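Local coordinates for putative oxidoreductase (Bacteroides fragilis NCTC 9343, PDB 3FHL), which is a putative oxidoreductase of the Gfo/Idh/MocA family that probably uses a nicotinamide adenine dinucleotide cofactor bound by its Rossmann-fold domain, at residues 132-137 against 251-256; 144-149 against 189-194. All blocks are in the same frame, centred on the assembly; numbering follows the deposited sequence.

Contact 1: 132-137 against 251-256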
ATOM      1  N   LEU C 132     -11.532 -12.720 -11.589  1.00 26.33           N
ATOM      2  CA  LEU C 132     -12.887 -13.012 -12.078  1.00 24.86           C
ATOM      3  C   LEU C 132     -13.954 -12.649 -11.052  1.00 25.38           C
ATOM      4  O   LEU C 132     -15.023 -12.164 -11.405  1.00 25.41           O
ATOM      5  CB  LEU C 132     -13.010 -14.496 -12.473  1.00 26.48           C
ATOM      6  CG  LEU C 132     -12.262 -14.925 -13.742  1.00 26.39           C
ATOM      7  CD1 LEU C 132     -12.446 -16.427 -13.972  1.00 24.72           C
ATOM      8  CD2 LEU C 132     -12.752 -14.155 -14.974  1.00 24.11           C
ATOM      9  N   THR C 133     -13.658 -12.884  -9.776  1.00 27.59           N
ATOM     10  CA  THR C 133     -14.582 -12.520  -8.722  1.00 25.19           C
ATOM     11  C   THR C 133     -14.669 -11.007  -8.591  1.00 26.34           C
ATOM     12  O   THR C 133     -15.761 -10.467  -8.461  1.00 25.80           O
ATOM     13  CB  THR C 133     -14.182 -13.161  -7.389  1.00 28.68           C
ATOM     14  OG1 THR C 133     -14.086 -14.583  -7.560  1.00 29.18           O
ATOM     15  CG2 THR C 133     -15.224 -12.866  -6.341  1.00 27.84           C
ATOM     16  N   VAL C 134     -13.525 -10.326  -8.662  1.00 26.45           N
ATOM     17  CA  VAL C 134     -13.513  -8.847  -8.689  1.00 28.73           C
ATOM     18  C   VAL C 134     -14.405  -8.309  -9.822  1.00 29.77           C
ATOM     19  O   VAL C 134     -15.256  -7.467  -9.578  1.00 24.50           O
ATOM     20  CB  VAL C 134     -12.061  -8.262  -8.769  1.00 28.97           C
ATOM     21  CG1 VAL C 134     -12.062  -6.755  -9.161  1.00 28.12           C
ATOM     22  CG2 VAL C 134     -11.306  -8.494  -7.446  1.00 29.74           C
ATOM     23  N   ARG C 135     -14.247  -8.830 -11.040  1.00 31.68           N
ATOM     24  CA  ARG C 135     -15.111  -8.410 -12.164  1.00 29.91           C
ATOM     25  C   ARG C 135     -16.606  -8.586 -11.836  1.00 27.68           C
ATOM     26  O   ARG C 135     -17.419  -7.696 -12.117  1.00 31.72           O
ATOM     27  CB  ARG C 135     -14.753  -9.168 -13.453  1.00 24.61           C
ATOM     28  CG  ARG C 135     -13.355  -8.926 -14.013  1.00 31.30           C
ATOM     29  CD  ARG C 135     -13.278  -9.365 -15.493  1.00 37.74           C
ATOM     30  NE  ARG C 135     -13.491  -8.229 -16.393  1.00 46.51           N
ATOM     31  CZ  ARG C 135     -12.718  -7.919 -17.435  1.00 50.79           C
ATOM     32  NH1 ARG C 135     -11.680  -8.684 -17.780  1.00 43.39           N
ATOM     33  NH2 ARG C 135     -13.004  -6.843 -18.158  1.00 51.15           N
ATOM     34  N   ASP C 136     -16.944  -9.720 -11.212  1.00 28.62           N
ATOM     35  CA  ASP C 136     -18.301 -10.038 -10.769  1.00 30.68           C
ATOM     36  C   ASP C 136     -18.873  -9.032  -9.764  1.00 33.82           C
ATOM     37  O   ASP C 136     -20.004  -8.568  -9.930  1.00 30.70           O
ATOM     38  CB  ASP C 136     -18.339 -11.445 -10.161  1.00 32.86           C
ATOM     39  CG  ASP C 136     -19.758 -11.973  -9.977  1.00 38.41           C
ATOM     40  OD1 ASP C 136     -20.533 -11.936 -10.951  1.00 39.56           O
ATOM     41  OD2 ASP C 136     -20.092 -12.447  -8.863  1.00 34.64           O
ATOM     42  N   ILE C 137     -18.082  -8.695  -8.741  1.00 32.98           N
ATOM     43  CA  ILE C 137     -18.459  -7.716  -7.706  1.00 27.97           C
ATOM     44  C   ILE C 137     -18.729  -6.346  -8.335  1.00 23.74           C
ATOM     45  O   ILE C 137     -19.705  -5.680  -8.001  1.00 28.36           O
ATOM     46  CB  ILE C 137     -17.342  -7.622  -6.625  1.00 31.81           C
ATOM     47  CG1 ILE C 137     -17.458  -8.801  -5.666  1.00 32.11           C
ATOM     48  CG2 ILE C 137     -17.397  -6.301  -5.845  1.00 34.03           C
ATOM     49  CD1 ILE C 137     -16.151  -9.387  -5.312  1.00 34.35           C
ATOM     50  N   GLY C 251     -19.341   0.063   0.438  1.00 27.90           N
ATOM     51  CA  GLY C 251     -18.607  -1.006   1.082  1.00 29.07           C
ATOM     52  C   GLY C 251     -17.293  -1.386   0.463  1.00 29.93           C
ATOM     53  O   GLY C 251     -16.810  -0.724  -0.444  1.00 27.54           O
ATOM     54  N   SER C 252     -16.734  -2.479   0.972  1.00 25.24           N
ATOM     55  CA  SER C 252     -15.405  -2.936   0.625  1.00 29.32           C
ATOM     56  C   SER C 252     -15.369  -4.432   0.370  1.00 26.44           C
ATOM     57  O   SER C 252     -16.200  -5.178   0.878  1.00 27.68           O
ATOM     58  CB  SER C 252     -14.426  -2.602   1.759  1.00 26.51           C
ATOM     59  OG  SER C 252     -14.417  -1.192   2.012  1.00 30.09           O
ATOM     60  N   TYR C 253     -14.383  -4.844  -0.416  1.00 28.79           N
ATOM     61  CA  TYR C 253     -14.086  -6.240  -0.659  1.00 28.05           C
ATOM     62  C   TYR C 253     -12.587  -6.444  -0.473  1.00 31.13           C
ATOM     63  O   TYR C 253     -11.784  -5.707  -1.049  1.00 26.76           O
ATOM     64  CB  TYR C 253     -14.490  -6.630  -2.089  1.00 27.22           C
ATOM     65  CG  TYR C 253     -14.154  -8.054  -2.455  1.00 24.75           C
ATOM     66  CD1 TYR C 253     -14.879  -9.128  -1.908  1.00 28.27           C
ATOM     67  CD2 TYR C 253     -13.133  -8.333  -3.357  1.00 28.55           C
ATOM     68  CE1 TYR C 253     -14.577 -10.436  -2.244  1.00 29.15           C
ATOM     69  CE2 TYR C 253     -12.824  -9.640  -3.708  1.00 23.52           C
ATOM     70  CZ  TYR C 253     -13.551 -10.682  -3.154  1.00 26.11           C
ATOM     71  OH  TYR C 253     -13.228 -11.963  -3.512  1.00 33.43           O
ATOM     72  N   VAL C 254     -12.225  -7.444   0.331  1.00 26.46           N
ATOM     73  CA  VAL C 254     -10.831  -7.741   0.652  1.00 27.53           C
ATOM     74  C   VAL C 254     -10.554  -9.239   0.501  1.00 29.15           C
ATOM     75  O   VAL C 254     -11.199 -10.070   1.143  1.00 28.51           O
ATOM     76  CB  VAL C 254     -10.468  -7.311   2.119  1.00 27.66           C
ATOM     77  CG1 VAL C 254      -9.002  -7.470   2.352  1.00 30.43           C
ATOM     78  CG2 VAL C 254     -10.867  -5.855   2.402  1.00 31.17           C
ATOM     79  N   LYS C 255      -9.557  -9.573  -0.312  1.00 26.99           N
ATOM     80  CA  LYS C 255      -9.228 -10.952  -0.638  1.00 24.85           C
ATOM     81  C   LYS C 255      -7.744 -11.231  -0.374  1.00 26.73           C
ATOM     82  O   LYS C 255      -6.897 -10.404  -0.677  1.00 26.22           O
ATOM     83  CB  LYS C 255      -9.552 -11.187  -2.131  1.00 28.45           C
ATOM     84  CG  LYS C 255      -9.177 -12.555  -2.699  1.00 31.40           C
ATOM     85  CD  LYS C 255     -10.331 -13.532  -2.574  1.00 34.00           C
ATOM     86  CE  LYS C 255     -10.160 -14.780  -3.447  1.00 26.26           C
ATOM     87  NZ  LYS C 255      -9.024 -15.640  -3.016  1.00 28.49           N
ATOM     88  N   TYR C 256      -7.441 -12.396   0.192  1.00 27.17           N
ATOM     89  CA  TYR C 256      -6.057 -12.847   0.371  1.00 23.98           C
ATOM     90  C   TYR C 256      -5.765 -14.093  -0.442  1.00 31.15           C
ATOM     91  O   TYR C 256      -6.682 -14.823  -0.828  1.00 30.62           O
ATOM     92  CB  TYR C 256      -5.784 -13.166   1.851  1.00 24.59           C
ATOM     93  CG  TYR C 256      -5.808 -11.945   2.748  1.00 28.82           C
ATOM     94  CD1 TYR C 256      -4.619 -11.297   3.104  1.00 28.66           C
ATOM     95  CD2 TYR C 256      -7.014 -11.420   3.220  1.00 31.16           C
ATOM     96  CE1 TYR C 256      -4.632 -10.157   3.924  1.00 30.17           C
ATOM     97  CE2 TYR C 256      -7.037 -10.277   4.035  1.00 29.68           C
ATOM     98  CZ  TYR C 256      -5.838  -9.658   4.377  1.00 32.39           C
ATOM     99  OH  TYR C 256      -5.855  -8.547   5.180  1.00 31.71           O
TER
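I137 sets its terminal methyl squarely on the ring of Y253. CD1 of I137 lies 3.4 Å from the ring centroid of Y253, only 3° off the normal, which makes this a centred CH-pi contact; all six ring carbons are then almost equally far from the methyl. The tyrosine projects from the strand toward the helix because its CG is anti to the backbone N (chi1 177°), which carries the ring across to I137. Its hydroxyl end lies against the preceding helical turn, where CG2 of T133 sits 3.6 Å from OH of Y253. That is a methyl against an oxygen and not a polar bond; the hydroxyl of T133 is turned elsewhere, to the carbonyl of A129 and the backbone N of I303. V134 adds a looser touch, with its CG2 4.2 Å from CE2 of Y253, and also packs on F244 and L246 of the neighbouring strand 244-248. All four touching residues are buried. The axes of segments 132-137 and 252-255 approach to 10.8 Å, running nearly antiparallel (173°), and the Y253 ring fills that spacing, meeting side chains one turn apart. Helix 129-139 thus lies on one face of the mixed sheet, while S252 reaches E239 of the second subunit: the helix-on-open-sheet layering of the C-terminal alpha/beta domain in Gfo/Idh/MocA proteins.

Contact 2: 144-149 against 189-194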
ATOM      1  N   GLY C 144     -21.265  -0.265  -4.394  1.00 28.53           N
ATOM      2  CA  GLY C 144     -21.782   1.051  -4.758  1.00 32.42           C
ATOM      3  C   GLY C 144     -20.900   1.591  -5.863  1.00 31.57           C
ATOM      4  O   GLY C 144     -20.532   0.857  -6.770  1.00 33.98           O
ATOM      5  N   ARG C 145     -20.559   2.875  -5.798  1.00 34.27           N
ATOM      6  CA  ARG C 145     -19.595   3.458  -6.741  1.00 32.03           C
ATOM      7  C   ARG C 145     -18.178   3.148  -6.243  1.00 32.38           C
ATOM      8  O   ARG C 145     -17.847   3.491  -5.111  1.00 29.12           O
ATOM      9  CB  ARG C 145     -19.812   4.964  -6.831  1.00 33.06           C
ATOM     10  CG  ARG C 145     -18.715   5.716  -7.560  1.00 31.74           C
ATOM     11  CD  ARG C 145     -19.067   7.171  -7.778  1.00 33.95           C
ATOM     12  NE  ARG C 145     -19.443   7.898  -6.563  1.00 37.73           N
ATOM     13  CZ  ARG C 145     -18.589   8.558  -5.781  1.00 36.90           C
ATOM     14  NH1 ARG C 145     -17.291   8.556  -6.054  1.00 32.59           N
ATOM     15  NH2 ARG C 145     -19.032   9.207  -4.712  1.00 31.06           N
ATOM     16  N   LEU C 146     -17.357   2.501  -7.070  1.00 31.30           N
ATOM     17  CA  LEU C 146     -15.977   2.177  -6.677  1.00 33.11           C
ATOM     18  C   LEU C 146     -15.125   3.438  -6.608  1.00 37.63           C
ATOM     19  O   LEU C 146     -15.191   4.301  -7.504  1.00 30.50           O
ATOM     20  CB  LEU C 146     -15.332   1.182  -7.646  1.00 31.02           C
ATOM     21  CG  LEU C 146     -13.948   0.618  -7.263  1.00 25.84           C
ATOM     22  CD1 LEU C 146     -14.080  -0.436  -6.196  1.00 25.35           C
ATOM     23  CD2 LEU C 146     -13.248   0.064  -8.487  1.00 27.88           C
ATOM     24  N   VAL C 147     -14.335   3.549  -5.537  1.00 30.09           N
ATOM     25  CA  VAL C 147     -13.426   4.690  -5.378  1.00 29.83           C
ATOM     26  C   VAL C 147     -11.952   4.302  -5.305  1.00 25.27           C
ATOM     27  O   VAL C 147     -11.082   5.126  -5.597  1.00 28.11           O
ATOM     28  CB  VAL C 147     -13.820   5.603  -4.176  1.00 28.47           C
ATOM     29  CG1 VAL C 147     -15.268   6.060  -4.290  1.00 25.74           C
ATOM     30  CG2 VAL C 147     -13.591   4.901  -2.827  1.00 20.48           C
ATOM     31  N   GLU C 148     -11.659   3.053  -4.938  1.00 27.33           N
ATOM     32  CA  GLU C 148     -10.272   2.636  -4.781  1.00 27.77           C
ATOM     33  C   GLU C 148     -10.066   1.166  -5.116  1.00 22.43           C
ATOM     34  O   GLU C 148     -10.887   0.333  -4.762  1.00 21.93           O
ATOM     35  CB  GLU C 148      -9.769   2.927  -3.350  1.00 27.68           C
ATOM     36  CG  GLU C 148      -8.310   2.511  -3.117  1.00 30.09           C
ATOM     37  CD  GLU C 148      -7.673   3.114  -1.869  1.00 32.74           C
ATOM     38  OE1 GLU C 148      -8.388   3.296  -0.854  1.00 28.57           O
ATOM     39  OE2 GLU C 148      -6.445   3.384  -1.916  1.00 32.21           O
ATOM     40  N   TYR C 149      -8.950   0.877  -5.783  1.00 20.48           N
ATOM     41  CA  TYR C 149      -8.605  -0.464  -6.228  1.00 23.62           C
ATOM     42  C   TYR C 149      -7.149  -0.683  -5.879  1.00 24.43           C
ATOM     43  O   TYR C 149      -6.266   0.043  -6.359  1.00 26.99           O
ATOM     44  CB  TYR C 149      -8.781  -0.530  -7.755  1.00 27.03           C
ATOM     45  CG  TYR C 149      -8.317  -1.792  -8.456  1.00 28.21           C
ATOM     46  CD1 TYR C 149      -9.173  -2.895  -8.581  1.00 25.37           C
ATOM     47  CD2 TYR C 149      -7.048  -1.864  -9.038  1.00 24.60           C
ATOM     48  CE1 TYR C 149      -8.775  -4.028  -9.264  1.00 22.18           C
ATOM     49  CE2 TYR C 149      -6.628  -2.996  -9.716  1.00 28.37           C
ATOM     50  CZ  TYR C 149      -7.504  -4.075  -9.834  1.00 24.21           C
ATOM     51  OH  TYR C 149      -7.095  -5.197 -10.498  1.00 27.08           O
ATOM     52  N   GLN C 189      -7.483  -3.594 -18.141  1.00 29.05           N
ATOM     53  CA  GLN C 189      -8.752  -4.231 -18.527  1.00 29.56           C
ATOM     54  C   GLN C 189      -9.961  -3.621 -17.815  1.00 33.14           C
ATOM     55  O   GLN C 189     -11.005  -3.376 -18.435  1.00 31.01           O
ATOM     56  CB  GLN C 189      -8.695  -5.754 -18.324  1.00 31.15           C
ATOM     57  CG  GLN C 189      -7.872  -6.472 -19.398  1.00 32.93           C
ATOM     58  CD  GLN C 189      -8.389  -6.197 -20.821  1.00 42.06           C
ATOM     59  OE1 GLN C 189      -9.523  -6.548 -21.154  1.00 41.02           O
ATOM     60  NE2 GLN C 189      -7.559  -5.565 -21.654  1.00 32.86           N
ATOM     61  N   LEU C 190      -9.822  -3.340 -16.524  1.00 28.57           N
ATOM     62  CA  LEU C 190     -10.946  -2.781 -15.781  1.00 27.31           C
ATOM     63  C   LEU C 190     -11.164  -1.290 -15.975  1.00 28.11           C
ATOM     64  O   LEU C 190     -12.304  -0.850 -16.001  1.00 32.90           O
ATOM     65  CB  LEU C 190     -10.829  -3.085 -14.285  1.00 26.66           C
ATOM     66  CG  LEU C 190     -10.732  -4.548 -13.847  1.00 34.32           C
ATOM     67  CD1 LEU C 190     -10.501  -4.617 -12.350  1.00 29.41           C
ATOM     68  CD2 LEU C 190     -11.972  -5.341 -14.228  1.00 33.29           C
ATOM     69  N   PHE C 191     -10.084  -0.514 -16.104  1.00 28.62           N
ATOM     70  CA  PHE C 191     -10.183   0.942 -15.915  1.00 31.90           C
ATOM     71  C   PHE C 191      -9.604   1.769 -17.045  1.00 28.50           C
ATOM     72  O   PHE C 191      -9.772   2.978 -17.055  1.00 31.00           O
ATOM     73  CB  PHE C 191      -9.508   1.378 -14.598  1.00 26.93           C
ATOM     74  CG  PHE C 191      -9.987   0.630 -13.393  1.00 31.30           C
ATOM     75  CD1 PHE C 191     -11.304   0.743 -12.969  1.00 28.41           C
ATOM     76  CD2 PHE C 191      -9.126  -0.201 -12.694  1.00 25.45           C
ATOM     77  CE1 PHE C 191     -11.761   0.031 -11.862  1.00 31.73           C
ATOM     78  CE2 PHE C 191      -9.566  -0.894 -11.583  1.00 24.09           C
ATOM     79  CZ  PHE C 191     -10.885  -0.784 -11.166  1.00 25.72           C
ATOM     80  N   GLY C 192      -8.902   1.123 -17.970  1.00 30.21           N
ATOM     81  CA  GLY C 192      -8.289   1.833 -19.102  1.00 33.97           C
ATOM     82  C   GLY C 192      -6.878   2.316 -18.822  1.00 35.84           C
ATOM     83  O   GLY C 192      -6.325   2.087 -17.741  1.00 36.19           O
ATOM     84  N   MET C 193      -6.286   2.981 -19.807  1.00 30.27           N
ATOM     85  CA  MET C 193      -4.950   3.545 -19.672  1.00 30.85           C
ATOM     86  C   MET C 193      -4.945   4.831 -18.830  1.00 31.70           C
ATOM     87  O   MET C 193      -5.842   5.673 -18.967  1.00 30.76           O
ATOM     88  CB  MET C 193      -4.300   3.760 -21.049  1.00 33.19           C
ATOM     89  CG  MET C 193      -3.969   2.453 -21.780  1.00 29.67           C
ATOM     90  SD  MET C 193      -2.510   1.552 -21.218  1.00 28.12           S
ATOM     91  CE  MET C 193      -1.177   2.503 -21.958  1.00 34.00           C
ATOM     92  N   PRO C 194      -3.940   4.976 -17.943  1.00 31.64           N
ATOM     93  CA  PRO C 194      -3.851   6.168 -17.097  1.00 34.43           C
ATOM     94  C   PRO C 194      -3.283   7.398 -17.831  1.00 32.25           C
ATOM     95  O   PRO C 194      -2.575   7.261 -18.832  1.00 33.33           O
ATOM     96  CB  PRO C 194      -2.894   5.719 -15.992  1.00 32.16           C
ATOM     97  CG  PRO C 194      -1.994   4.769 -16.662  1.00 31.37           C
ATOM     98  CD  PRO C 194      -2.830   4.042 -17.675  1.00 31.46           C
TER
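F191 drives an edge of its ring into the face of Y149, and this T-shaped pair is the tight part of the contact. The ring centroids of Y149 and F191 are 4.9 Å apart with the planes at 73°. The leading atom is CE2 of F191, 3.5 Å from CG of Y149, so it meets the tyrosine near the CB end of the ring and not over its middle. Both rings are buried. The phenylalanine leans back along its own helix (chi1 -53°, CG anti to the carbonyl carbon), and CB of the preceding L190 covers one of its faces, which probably restricts rotation of the ring. L190, itself partly exposed, also stretches CD1 to 3.6 Å from CE1 of Y149, touching the half of the tyrosine nearer its hydroxyl. Thus L190 and F191 divide the ring of Y149 between them.

Toward the start of the strand the packing thins. There the partly exposed L146 offers one methyl, CD2, at 3.7 Å from CZ of F191. Beyond it, R145 is exposed on the surface, and its NH2 hydrogen-bonds to the carbonyl O of L204 of the second subunit. V147 and E148 form a classic beta bulge opposite H247; E148 points away from the helix and makes a salt bridge with K232 of the second subunit, and V147 packs on L204 of that subunit.

The helix-side face of strand 146-154 receives the C-terminal end of helix 180-191, with helix 129-139 closing in through F131 and L138 and strand 244-248 flanking through L246.

In the fold
Both contacts lay a helix on the same face of one mixed sheet, their centres about 12 Å apart. Contact 1 brings helix 129-139 over strand 252-255; contact 2 brings the end of helix 180-191 over strand 146-154, with strand 244-248 lying between the two strands. Contact 1 is wholly buried, whereas contact 2 is buried at its rings and partly exposed at its leucines. A tyrosine face is the common platform, met by a methyl in contact 1 and by a ring edge in contact 2. The helices meet where R135 CG comes 3.8 Å from L190 CD2, making one continuous apolar layer between helices and sheet. Other residues of both strands reach the second subunit.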